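Local coordinates for uncharacterized conserved protein (Staphylococcus epidermidis, PDB 3FRM), which is of unknown function but carries a GNAT-type acetyltransferase domain and so probably transfers an acetyl group from acetyl-coenzyme A to a substrate not yet identified, at residues Asn51-Leu54 against Lys55-Val59; Glu88-Glu92 against Leu93-Ile97; Val59-Lys62 against Met63-Gln67; Ser75-Ala78 against Asn79-Ile82; Ser5-Thr8 against Phe9-Tyr13. All coordinates share one frame; numbering follows the deposited sequence.

Interaction 1. Residues Asn51-Leu54 against Lys55-Val59; sequences NQWL and KDIEV
Residues Asn51-Leu54 pass their carbonyls to the amides of Lys55-Glu58 one turn on, the i to i+4 ladder of an alpha-helix; Ile57 N to Trp53 O, at 2.9 Å, is a firm rung, whereas Glu58 N to Leu54 O, at 3.3 Å, is weak. Helix 50-66 is the crossover helix of a beta-alpha-beta unit between strands 41-44 and 72-75, and its side chains illustrate how one turn of a helix can be sorted into an oily and a polar flank. On the oily flank the indole of Trp53, its CG swung anti to the backbone N (chi1 -175°), packs against Ile57, whose CD1 is modelled over one face of the six-membered ring, too close to be taken literally, so that contact is doubtful in detail. Phe74 and Phe95 meet the same indole edge-to-face, which makes Trp53 a buried hub. On the polar flank Gln52 and Asp56 cross obliquely, amide and carboxylate planes 30° apart. Gln52 NE2 comes within 3.1 Å of Asp56 OD1, but at an angle too poor for a hydrogen bond. The carboxylate is instead held from outside the turn, OD2 by the hydroxyl of Tyr44 and OD1 by a salt bridge to Arg24. Where the ladder weakens, a water joins in: it donates to Leu54 O at 2.8 Å and to Glu58 OE2 at 2.6 Å.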
# COMPACT_ATOMS: atom_id res chain seq x y z
N ASN A 51 27.95 -5.20 13.57
CA ASN A 51 29.33 -5.58 13.16
C ASN A 51 29.37 -6.72 12.16
O ASN A 51 30.14 -6.68 11.24
CB ASN A 51 30.15 -6.01 14.37
CG ASN A 51 30.37 -4.88 15.35
OD1 ASN A 51 30.62 -3.75 14.95
ND2 ASN A 51 30.30 -5.19 16.66
N GLN A 52 28.55 -7.75 12.41
CA GLN A 52 28.33 -8.82 11.47
C GLN A 52 27.90 -8.25 10.13
O GLN A 52 28.48 -8.60 9.11
CB GLN A 52 27.18 -9.70 11.94
CG GLN A 52 27.52 -11.09 12.37
CD GLN A 52 28.44 -11.88 11.44
OE1 GLN A 52 28.92 -12.94 11.83
NE2 GLN A 52 28.68 -11.40 10.23
N TRP A 53 26.90 -7.38 10.15
CA TRP A 53 26.36 -6.80 8.93
C TRP A 53 27.42 -6.10 8.10
O TRP A 53 27.38 -6.18 6.87
CB TRP A 53 25.13 -5.87 9.18
CG TRP A 53 24.51 -5.36 7.88
CD1 TRP A 53 23.90 -6.14 6.92
CD2 TRP A 53 24.49 -4.02 7.37
NE1 TRP A 53 23.50 -5.35 5.86
CE2 TRP A 53 23.84 -4.05 6.12
CE3 TRP A 53 24.93 -2.79 7.87
CZ2 TRP A 53 23.65 -2.90 5.33
CZ3 TRP A 53 24.73 -1.64 7.11
CH2 TRP A 53 24.07 -1.71 5.83
N LEU A 54 28.37 -5.43 8.77
CA LEU A 54 29.49 -4.74 8.07
C LEU A 54 30.40 -5.70 7.32
O LEU A 54 30.84 -5.44 6.17
CB LEU A 54 30.34 -3.96 9.08
CG LEU A 54 30.05 -2.47 9.24
CD1 LEU A 54 28.68 -2.04 8.76
CD2 LEU A 54 30.29 -2.02 10.69
N LYS A 55 30.68 -6.80 8.01
CA LYS A 55 31.44 -7.89 7.46
C LYS A 55 30.70 -8.51 6.29
O LYS A 55 31.33 -8.82 5.29
CB LYS A 55 31.73 -8.93 8.55
CG LYS A 55 32.91 -8.55 9.45
CD LYS A 55 32.87 -9.28 10.77
CE LYS A 55 33.82 -8.60 11.74
NZ LYS A 55 33.41 -8.84 13.20
N ASP A 56 29.37 -8.61 6.38
CA ASP A 56 28.57 -9.25 5.33
C ASP A 56 28.48 -8.32 4.12
O ASP A 56 28.43 -8.77 2.96
CB ASP A 56 27.18 -9.59 5.85
CG ASP A 56 27.19 -10.59 7.02
OD1 ASP A 56 28.17 -11.33 7.22
OD2 ASP A 56 26.16 -10.68 7.73
N ILE A 57 28.50 -7.02 4.38
CA ILE A 57 28.62 -6.06 3.28
C ILE A 57 29.83 -6.31 2.45
O ILE A 57 29.77 -6.20 1.22
CB ILE A 57 28.66 -4.62 3.78
CG1 ILE A 57 27.22 -4.12 3.88
CG2 ILE A 57 29.40 -3.70 2.81
CD1 ILE A 57 27.02 -3.15 4.99
N GLU A 58 30.93 -6.64 3.12
CA GLU A 58 32.23 -6.74 2.42
C GLU A 58 32.29 -7.98 1.54
O GLU A 58 32.57 -7.87 0.39
CB GLU A 58 33.38 -6.71 3.42
CG GLU A 58 33.61 -5.35 4.06
CD GLU A 58 33.72 -4.23 3.01
OE1 GLU A 58 34.58 -4.30 2.08
OE2 GLU A 58 32.92 -3.26 3.11
N VAL A 59 31.98 -9.14 2.10
CA VAL A 59 31.67 -10.35 1.36
C VAL A 59 30.79 -10.11 0.16
O VAL A 59 31.20 -10.44 -0.93
CB VAL A 59 31.01 -11.49 2.23
CG1 VAL A 59 31.00 -12.79 1.44
CG2 VAL A 59 31.81 -11.70 3.46
O HOH W 1 31.64 -2.84 5.33

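Interaction 2. Residues Glu88-Glu92 against Leu93-Ile97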
# COMPACT_ATOMS: atom_id res chain seq x y z
N GLU A 88 20.36 2.58 11.90
CA GLU A 88 21.10 3.80 11.81
C GLU A 88 22.26 3.64 10.84
O GLU A 88 22.47 4.49 9.98
CB GLU A 88 21.59 4.22 13.18
CG GLU A 88 21.94 5.66 13.18
CD GLU A 88 23.03 5.98 14.18
OE1 GLU A 88 23.46 7.17 14.28
OE2 GLU A 88 23.45 5.04 14.90
N LYS A 89 22.96 2.53 10.92
CA LYS A 89 24.01 2.27 9.97
C LYS A 89 23.49 2.16 8.52
O LYS A 89 24.11 2.71 7.56
CB LYS A 89 24.73 1.00 10.34
CG LYS A 89 25.95 0.75 9.47
CD LYS A 89 27.21 1.22 10.15
CE LYS A 89 27.23 2.68 10.37
NZ LYS A 89 28.20 2.94 11.45
N ILE A 90 22.37 1.42 8.39
CA ILE A 90 21.72 1.19 7.12
C ILE A 90 21.41 2.49 6.44
O ILE A 90 21.74 2.66 5.25
CB ILE A 90 20.42 0.32 7.27
CG1 ILE A 90 20.78 -1.15 7.48
CG2 ILE A 90 19.58 0.38 6.01
CD1 ILE A 90 19.67 -1.97 8.12
N ARG A 91 20.77 3.41 7.15
CA ARG A 91 20.54 4.75 6.59
C ARG A 91 21.86 5.43 6.21
O ARG A 91 21.97 5.93 5.13
CB ARG A 91 19.71 5.64 7.51
CG ARG A 91 18.23 5.62 7.13
CD ARG A 91 17.31 5.57 8.35
NE ARG A 91 17.96 6.25 9.47
CZ ARG A 91 17.86 5.88 10.75
NH1 ARG A 91 17.12 4.81 11.06
NH2 ARG A 91 18.52 6.56 11.69
N GLU A 92 22.86 5.39 7.07
CA GLU A 92 24.16 6.11 6.80
C GLU A 92 24.89 5.57 5.59
O GLU A 92 25.65 6.30 4.95
CB GLU A 92 25.07 6.04 8.04
CG GLU A 92 26.46 6.60 7.90
CD GLU A 92 27.43 6.10 8.99
OE1 GLU A 92 28.64 5.97 8.69
OE2 GLU A 92 26.99 5.83 10.14
N LEU A 93 24.68 4.31 5.25
CA LEU A 93 25.37 3.77 4.09
C LEU A 93 24.55 3.94 2.77
O LEU A 93 24.93 3.46 1.70
CB LEU A 93 25.80 2.32 4.37
CG LEU A 93 26.92 2.17 5.43
CD1 LEU A 93 27.19 0.70 5.57
CD2 LEU A 93 28.25 2.93 5.08
N GLY A 94 23.43 4.64 2.88
CA GLY A 94 22.66 5.02 1.73
C GLY A 94 21.84 3.88 1.15
O GLY A 94 21.78 3.75 -0.10
N PHE A 95 21.24 3.03 2.01
CA PHE A 95 20.33 1.95 1.56
C PHE A 95 18.91 2.45 1.53
O PHE A 95 18.58 3.34 2.28
CB PHE A 95 20.37 0.72 2.51
CG PHE A 95 21.50 -0.22 2.26
CD1 PHE A 95 21.28 -1.40 1.56
CD2 PHE A 95 22.81 0.11 2.65
CE1 PHE A 95 22.35 -2.27 1.27
CE2 PHE A 95 23.92 -0.75 2.37
CZ PHE A 95 23.69 -1.95 1.69
N GLN A 96 18.08 1.88 0.67
CA GLN A 96 16.64 2.03 0.73
C GLN A 96 16.08 0.92 1.62
O GLN A 96 16.42 -0.26 1.44
CB GLN A 96 16.04 1.80 -0.65
CG GLN A 96 16.65 2.55 -1.85
CD GLN A 96 16.16 1.91 -3.21
OE1 GLN A 96 15.09 1.26 -3.26
NE2 GLN A 96 16.95 2.08 -4.27
N ILE A 97 15.17 1.27 2.53
CA ILE A 97 14.56 0.29 3.43
C ILE A 97 13.15 0.03 2.99
O ILE A 97 12.44 0.97 2.71
CB ILE A 97 14.53 0.82 4.84
CG1 ILE A 97 15.95 1.18 5.23
CG2 ILE A 97 14.00 -0.22 5.83
CD1 ILE A 97 16.12 1.65 6.69
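With chi1 at -76°, Ile90 sets its CG2 branch anti to the backbone N, which leaves CG2 as the branch that touches Phe95 and Ile97, while Phe95 turns its CB toward the helix it has just left. This hydrophobic touch accompanies a Schellman motif, the textbook way of ending an alpha-helix, here closing helix 84-92 before strand 96-105. Both of its defining bonds are present. Phe95 N reaches back to Ile90 O, a weak bond of 3.3 Å, and Gly94 N donates to Arg91 O at 3.0 Å, approaching from above the carbonyl plane. Gly94 makes the reversal with positive phi (76°), and Leu93, the residue before it, still gives its N to Lys89 O at 2.9 Å. Ile90 and Phe95 meet at about a right angle, and Phe95 carries on into the sheet side of the fold, against Phe74 and Ile249. One turn earlier, Lys89, its stem against Trp53, bends to form a salt bridge with Glu92, NZ to OE2 3.4 Å. Arg91 packs on Glu198 and Ile97 on His201, both of the second subunit, so this helix end lies at the dimer contact. The apolar touch rests on one methyl: Ile90 CG2 stands 3.6 Å from Phe95 CB and 3.7 Å from Ile97 CD1.

Interaction 3. Residues Val59-Lys62 against Met63-Gln67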
# COMPACT_ATOMS: atom_id res chain seq x y z
N VAL A 59 31.98 -9.14 2.10
CA VAL A 59 31.67 -10.35 1.36
C VAL A 59 30.79 -10.11 0.16
O VAL A 59 31.20 -10.44 -0.93
CB VAL A 59 31.01 -11.49 2.23
CG1 VAL A 59 31.00 -12.79 1.44
CG2 VAL A 59 31.81 -11.70 3.46
N GLN A 60 29.61 -9.52 0.35
CA GLN A 60 28.65 -9.38 -0.78
C GLN A 60 29.20 -8.46 -1.82
O GLN A 60 29.08 -8.76 -3.00
CB GLN A 60 27.26 -8.88 -0.38
CG GLN A 60 26.23 -9.19 -1.45
CD GLN A 60 24.87 -8.60 -1.17
OE1 GLN A 60 24.54 -7.55 -1.66
NE2 GLN A 60 24.07 -9.27 -0.36
N LYS A 61 29.79 -7.35 -1.37
CA LYS A 61 30.43 -6.36 -2.26
C LYS A 61 31.44 -7.05 -3.20
O LYS A 61 31.48 -6.81 -4.41
CB LYS A 61 31.07 -5.22 -1.44
CG LYS A 61 31.69 -4.08 -2.28
CD LYS A 61 32.28 -2.87 -1.44
CE LYS A 61 31.28 -2.45 -0.31
NZ LYS A 61 31.83 -1.41 0.69
N LYS A 62 32.23 -7.97 -2.64
CA LYS A 62 33.22 -8.72 -3.44
C LYS A 62 32.56 -9.71 -4.40
O LYS A 62 32.85 -9.74 -5.59
CB LYS A 62 34.20 -9.42 -2.53
CG LYS A 62 35.40 -8.56 -2.19
CD LYS A 62 36.52 -9.35 -1.52
CE LYS A 62 36.53 -9.16 0.03
NZ LYS A 62 37.13 -7.85 0.48
N MSE A 63 31.64 -10.51 -3.90
CA MSE A 63 30.96 -11.42 -4.79
C MSE A 63 30.37 -10.70 -5.97
O MSE A 63 30.52 -11.12 -7.10
CB MSE A 63 29.86 -12.18 -4.06
CG MSE A 63 30.47 -13.14 -3.12
SE MSE A 63 29.29 -14.41 -2.25
CE MSE A 63 28.49 -15.40 -3.72
N HIS A 64 29.66 -9.63 -5.68
CA HIS A 64 28.87 -9.01 -6.69
C HIS A 64 29.78 -8.38 -7.71
O HIS A 64 29.61 -8.60 -8.94
CB HIS A 64 27.89 -8.03 -6.05
CG HIS A 64 26.64 -8.67 -5.53
ND1 HIS A 64 25.55 -7.94 -5.09
CD2 HIS A 64 26.27 -9.97 -5.41
CE1 HIS A 64 24.58 -8.76 -4.73
NE2 HIS A 64 25.00 -10.00 -4.90
N LEU A 65 30.79 -7.62 -7.24
CA LEU A 65 31.70 -7.01 -8.21
C LEU A 65 32.42 -8.06 -9.06
O LEU A 65 32.73 -7.83 -10.22
CB LEU A 65 32.72 -6.09 -7.54
CG LEU A 65 32.14 -4.77 -7.05
CD1 LEU A 65 33.19 -4.01 -6.21
CD2 LEU A 65 31.71 -3.94 -8.27
N ASN A 66 32.73 -9.21 -8.46
CA ASN A 66 33.35 -10.28 -9.23
C ASN A 66 32.55 -10.75 -10.47
O ASN A 66 33.14 -11.14 -11.45
CB ASN A 66 33.69 -11.44 -8.31
CG ASN A 66 34.39 -12.58 -9.02
OD1 ASN A 66 35.56 -12.48 -9.42
ND2 ASN A 66 33.68 -13.71 -9.14
N GLN A 67 31.21 -10.72 -10.40
CA GLN A 67 30.38 -11.11 -11.53
C GLN A 67 29.79 -9.87 -12.20
O GLN A 67 28.85 -10.00 -12.96
CB GLN A 67 29.25 -12.11 -11.12
CG GLN A 67 28.22 -11.58 -10.08
CD GLN A 67 27.04 -12.54 -9.77
OE1 GLN A 67 27.19 -13.78 -9.80
NE2 GLN A 67 25.87 -11.97 -9.42
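Gln60 lies over the imidazole of His64, one helical turn ahead of it, and the pair shows how an aliphatic stem can cover an aromatic face while its amide does polar work elsewhere. Both stand on the last turns of helix 50-66, the helix of a beta-alpha-beta crossover, on the side that meets the sheet. Gln60 runs out extended, CG anti to the backbone N (chi1 -161°), and this puts CG 3.7 Å from the centre of the His64 ring, only 12° from its normal: a CH-pi contact over the face. The amide beyond it is turned 30° from the ring plane, with OE1 3.3 Å from CE1 of His64. Neither polar end is spent on the other. Gln60 OE1 accepts from Ser73 N on strand 72-75, and His64 ND1 gives a hydrogen bond to His71 O, while NE2 is buried with no partner in the model; a neutral ring protonated on ND1 would be consistent with that. Farther round the helix, Val59 and the selenomethionine Met63 graze each other, CG1 to SE at 4.4 Å, and Met63 goes on to Ile27 and Leu29. Regular backbone bonds underlie all this, among them Met63 N to Val59 O at 3.0 Å; the helix ends less neatly, with Gln67 N bonding weakly to His64 O, at 3.0 Å, and to Met63 O.

Interaction 4. Residues Ser75-Ala78 against Asn79-Ile82. With SO4 (sulfate ion), chain J.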
# COMPACT_ATOMS: atom_id res chain seq x y z
N SER A 75 17.60 -9.26 2.82
CA SER A 75 16.33 -9.43 3.51
C SER A 75 16.67 -9.84 4.90
O SER A 75 17.62 -10.58 5.07
CB SER A 75 15.57 -10.60 2.96
OG SER A 75 15.28 -10.31 1.67
N PHE A 76 15.81 -9.47 5.85
CA PHE A 76 16.01 -9.82 7.22
C PHE A 76 15.01 -10.90 7.65
O PHE A 76 14.19 -11.36 6.86
CB PHE A 76 15.99 -8.54 8.10
CG PHE A 76 17.18 -7.65 7.88
CD1 PHE A 76 18.34 -7.86 8.56
CD2 PHE A 76 17.14 -6.62 6.96
CE1 PHE A 76 19.48 -7.04 8.32
CE2 PHE A 76 18.22 -5.82 6.72
CZ PHE A 76 19.41 -6.02 7.40
N PRO A 77 15.09 -11.36 8.90
CA PRO A 77 14.26 -12.54 9.23
C PRO A 77 12.76 -12.22 9.22
O PRO A 77 12.34 -11.12 9.56
CB PRO A 77 14.71 -12.89 10.63
CG PRO A 77 16.21 -12.28 10.66
CD PRO A 77 16.08 -11.02 9.94
N ALA A 78 11.97 -13.18 8.81
CA ALA A 78 10.51 -13.08 8.95
C ALA A 78 10.03 -12.52 10.29
O ALA A 78 10.43 -12.99 11.35
CB ALA A 78 9.89 -14.42 8.71
N ASN A 79 9.22 -11.47 10.21
CA ASN A 79 8.60 -10.93 11.38
C ASN A 79 9.58 -10.41 12.44
O ASN A 79 9.26 -10.35 13.60
CB ASN A 79 7.68 -11.97 11.99
CG ASN A 79 6.75 -12.52 10.97
OD1 ASN A 79 5.99 -11.79 10.39
ND2 ASN A 79 6.87 -13.79 10.66
N GLU A 80 10.76 -10.01 12.02
CA GLU A 80 11.69 -9.37 12.95
C GLU A 80 11.96 -7.90 12.59
O GLU A 80 12.29 -7.63 11.46
CB GLU A 80 12.98 -10.18 13.01
CG GLU A 80 12.80 -11.47 13.85
CD GLU A 80 14.05 -12.33 13.93
OE1 GLU A 80 15.16 -11.80 14.18
OE2 GLU A 80 13.93 -13.56 13.75
N LYS A 81 11.76 -7.01 13.57
CA LYS A 81 12.15 -5.60 13.59
C LYS A 81 13.64 -5.51 13.77
O LYS A 81 14.18 -6.28 14.52
CB LYS A 81 11.51 -4.90 14.82
CG LYS A 81 9.95 -4.80 14.82
CD LYS A 81 9.42 -4.10 13.52
CE LYS A 81 9.64 -2.58 13.51
NZ LYS A 81 8.98 -1.90 14.67
N ILE A 82 14.29 -4.56 13.09
CA ILE A 82 15.75 -4.35 13.11
C ILE A 82 16.18 -3.41 14.24
O ILE A 82 15.52 -2.42 14.52
CB ILE A 82 16.17 -3.72 11.79
CG1 ILE A 82 15.54 -4.48 10.64
CG2 ILE A 82 17.67 -3.69 11.59
CD1 ILE A 82 15.88 -3.83 9.24
S SO4 J . 7.30 1.36 14.26
O1 SO4 J . 6.46 0.78 13.22
O2 SO4 J . 8.63 0.77 14.19
O3 SO4 J . 7.41 2.81 14.05
O4 SO4 J . 6.70 1.24 15.58
O HOH W 2 12.62 -8.53 8.88
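Phe76 is the first residue of Ser75-Ala78 to reach across, and it does so with its ring: CD1 of Ile82 rests over one face, nearer the rim than the centre, in a CH-pi contact 4.2 Å from the centroid. The two side chains meet at about a right angle, and the cluster they join includes Tyr44, Leu86 and Met47. Pro77 follows and opens a type II beta turn that ends at Glu80, whose N donates to Pro77 O at 3.1 Å from above the carbonyl plane. A water ties the neck of the turn by donating to Pro77 O at 2.7 Å and to Glu80 O at 2.8 Å. Glu80, extended beyond CG, brings its carboxylate alongside the CB-CG edge of the proline, OE2 3.3 Å from CB of Pro77. Ala78 and Asn79 occupy the two corners; Asn79 accepts the positive phi (61°) that a type II turn asks of its third residue, and its OD1 takes the backbone N of Phe245, stitching the loop to strand 241-251. Past the turn, Lys81 bends at chi2, chi3 and chi4 so that NZ donates to O2 of a sulfate ion, probably from the crystallisation liquor, at 2.7 Å. The second subunit also grips the anion, through the backbone N of its Gly203, Gly205 and Ser206 and through its Arg237. Those amides belong to a glycine-rich loop matching the GNAT pyrophosphate-binding motif, so the sulfate may mimic a coenzyme A phosphate, to which Lys81 would lend a charge from across the dimer interface.

Interaction 5. Residues Ser5-Thr8 against Phe9-Tyr13; sequences SKIT and FKDIY
Asp11 OD2 takes the backbone N of Thr8 at 2.8 Å, and Thr8 returns the favour by offering its carbonyl O to Asp11 N, also at 2.8 Å. Around this exchange the chain makes one turn of 3-10 helix, residues 9-11, begun by an ST turn in which Thr8 OG1 accepts the N of Lys10 at 3.0 Å on a nearly straight path (164°). The reciprocal gripping recalls a capping box, with the difference that the threonine hydroxyl reaches the amide of Lys10 and not that of Asp11. It is a compact case of how a short loop can be stiffened by having two side chains, those of Thr8 and Asp11, serve neighbouring backbone amides. Asp11 stands with CG anti to its own carbonyl carbon (chi1 -60°), which brings the carboxylate back under Thr8; the amide meets OD2 on the anti side, 23° out of the carboxylate plane. The second oxygen, OD1, has its own partner in a salt bridge to Lys186, so both ends of the group are held and its rotation is probably fixed. Ile7 CG2 lies 3.5 Å from Asp11 OD2, and the same side chain packs into the sheet against Ile222 and Val104. Phe9 and Ile12 likewise pack on Leu102 and Val224, so the turn lies over strands 96-105 and 221-225 ahead of strand 17-21. Lys10, bent along its length, curls back over the threonine, with CD 3.2 Å from Thr8 OG1.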
# COMPACT_ATOMS: atom_id res chain seq x y z
N SER A 5 -2.56 -21.83 7.49
CA SER A 5 -1.97 -21.24 8.69
C SER A 5 -0.47 -21.42 8.71
O SER A 5 0.28 -20.45 8.86
CB SER A 5 -2.59 -21.85 9.95
OG SER A 5 -2.94 -23.22 9.76
N LYS A 6 -0.01 -22.65 8.51
CA LYS A 6 1.42 -22.93 8.58
C LYS A 6 2.27 -22.28 7.48
O LYS A 6 3.51 -22.28 7.57
CB LYS A 6 1.70 -24.44 8.72
CG LYS A 6 1.42 -25.35 7.49
CD LYS A 6 0.78 -26.74 7.86
CE LYS A 6 1.13 -27.31 9.27
NZ LYS A 6 2.59 -27.66 9.47
N ILE A 7 1.64 -21.70 6.47
CA ILE A 7 2.44 -21.14 5.38
C ILE A 7 3.43 -20.05 5.86
O ILE A 7 3.08 -19.22 6.68
CB ILE A 7 1.56 -20.69 4.22
CG1 ILE A 7 1.07 -21.93 3.47
CG2 ILE A 7 2.33 -19.77 3.25
CD1 ILE A 7 -0.03 -21.65 2.50
N THR A 8 4.67 -20.09 5.36
CA THR A 8 5.63 -19.04 5.64
C THR A 8 6.42 -18.53 4.45
O THR A 8 6.30 -19.02 3.31
CB THR A 8 6.66 -19.39 6.78
OG1 THR A 8 7.84 -19.97 6.21
CG2 THR A 8 6.07 -20.28 7.88
N PHE A 9 7.24 -17.54 4.73
CA PHE A 9 8.13 -16.99 3.73
C PHE A 9 9.00 -18.03 3.04
O PHE A 9 9.48 -17.81 1.92
CB PHE A 9 8.98 -15.90 4.33
CG PHE A 9 8.38 -14.52 4.19
CD1 PHE A 9 7.69 -13.92 5.26
CD2 PHE A 9 8.53 -13.80 3.00
CE1 PHE A 9 7.15 -12.63 5.14
CE2 PHE A 9 8.00 -12.55 2.86
CZ PHE A 9 7.29 -11.96 3.93
N LYS A 10 9.21 -19.17 3.71
CA LYS A 10 10.01 -20.27 3.15
C LYS A 10 9.34 -20.83 1.89
O LYS A 10 10.00 -21.32 1.00
CB LYS A 10 10.25 -21.36 4.19
CG LYS A 10 11.37 -21.02 5.18
CD LYS A 10 10.85 -21.05 6.62
CE LYS A 10 10.60 -22.49 7.12
NZ LYS A 10 9.46 -22.57 8.08
N ASP A 11 8.01 -20.71 1.83
CA ASP A 11 7.26 -21.20 0.69
C ASP A 11 7.39 -20.31 -0.55
O ASP A 11 6.98 -20.66 -1.65
CB ASP A 11 5.81 -21.33 1.12
CG ASP A 11 5.65 -22.30 2.28
OD1 ASP A 11 6.17 -23.45 2.13
OD2 ASP A 11 5.04 -21.95 3.33
N ILE A 12 7.94 -19.12 -0.37
CA ILE A 12 8.04 -18.21 -1.50
C ILE A 12 9.24 -18.56 -2.38
O ILE A 12 10.28 -18.90 -1.90
CB ILE A 12 8.01 -16.77 -1.00
CG1 ILE A 12 6.62 -16.49 -0.36
CG2 ILE A 12 8.49 -15.74 -2.06
CD1 ILE A 12 5.38 -16.24 -1.34
N TYR A 13 9.03 -18.53 -3.69
CA TYR A 13 10.03 -18.87 -4.64
C TYR A 13 11.12 -17.78 -4.68
O TYR A 13 10.83 -16.62 -4.49
CB TYR A 13 9.32 -19.02 -5.99
CG TYR A 13 10.25 -19.30 -7.08
CD1 TYR A 13 10.56 -20.61 -7.43
CD2 TYR A 13 10.88 -18.25 -7.79
CE1 TYR A 13 11.48 -20.90 -8.46
CE2 TYR A 13 11.78 -18.51 -8.81
CZ TYR A 13 12.09 -19.84 -9.14
OH TYR A 13 12.97 -20.11 -10.16

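From the N terminus the chain first makes the 3-10 turn of interaction 5, then enters helix 50-66, whose successive turns carry interactions 1 and 3, sharing Val59. Interaction 4 closes the loop after strand 72-75, and interaction 2 ends helix 84-92 before strand 96-105. Each contact closes only a tight local turn, so none crosses another; what unites them is packing. Trp53 touches Lys89, Ile90, Leu93 and Phe95, binding interaction 1 to interaction 2; Ile90 reaches Phe76 of interaction 4; and Ala78 touches Phe9, bringing in interaction 5. Interaction 3 stands apart from interaction 5, about 15 Å away between nearest atoms. Interactions 2 and 4 also face the second subunit.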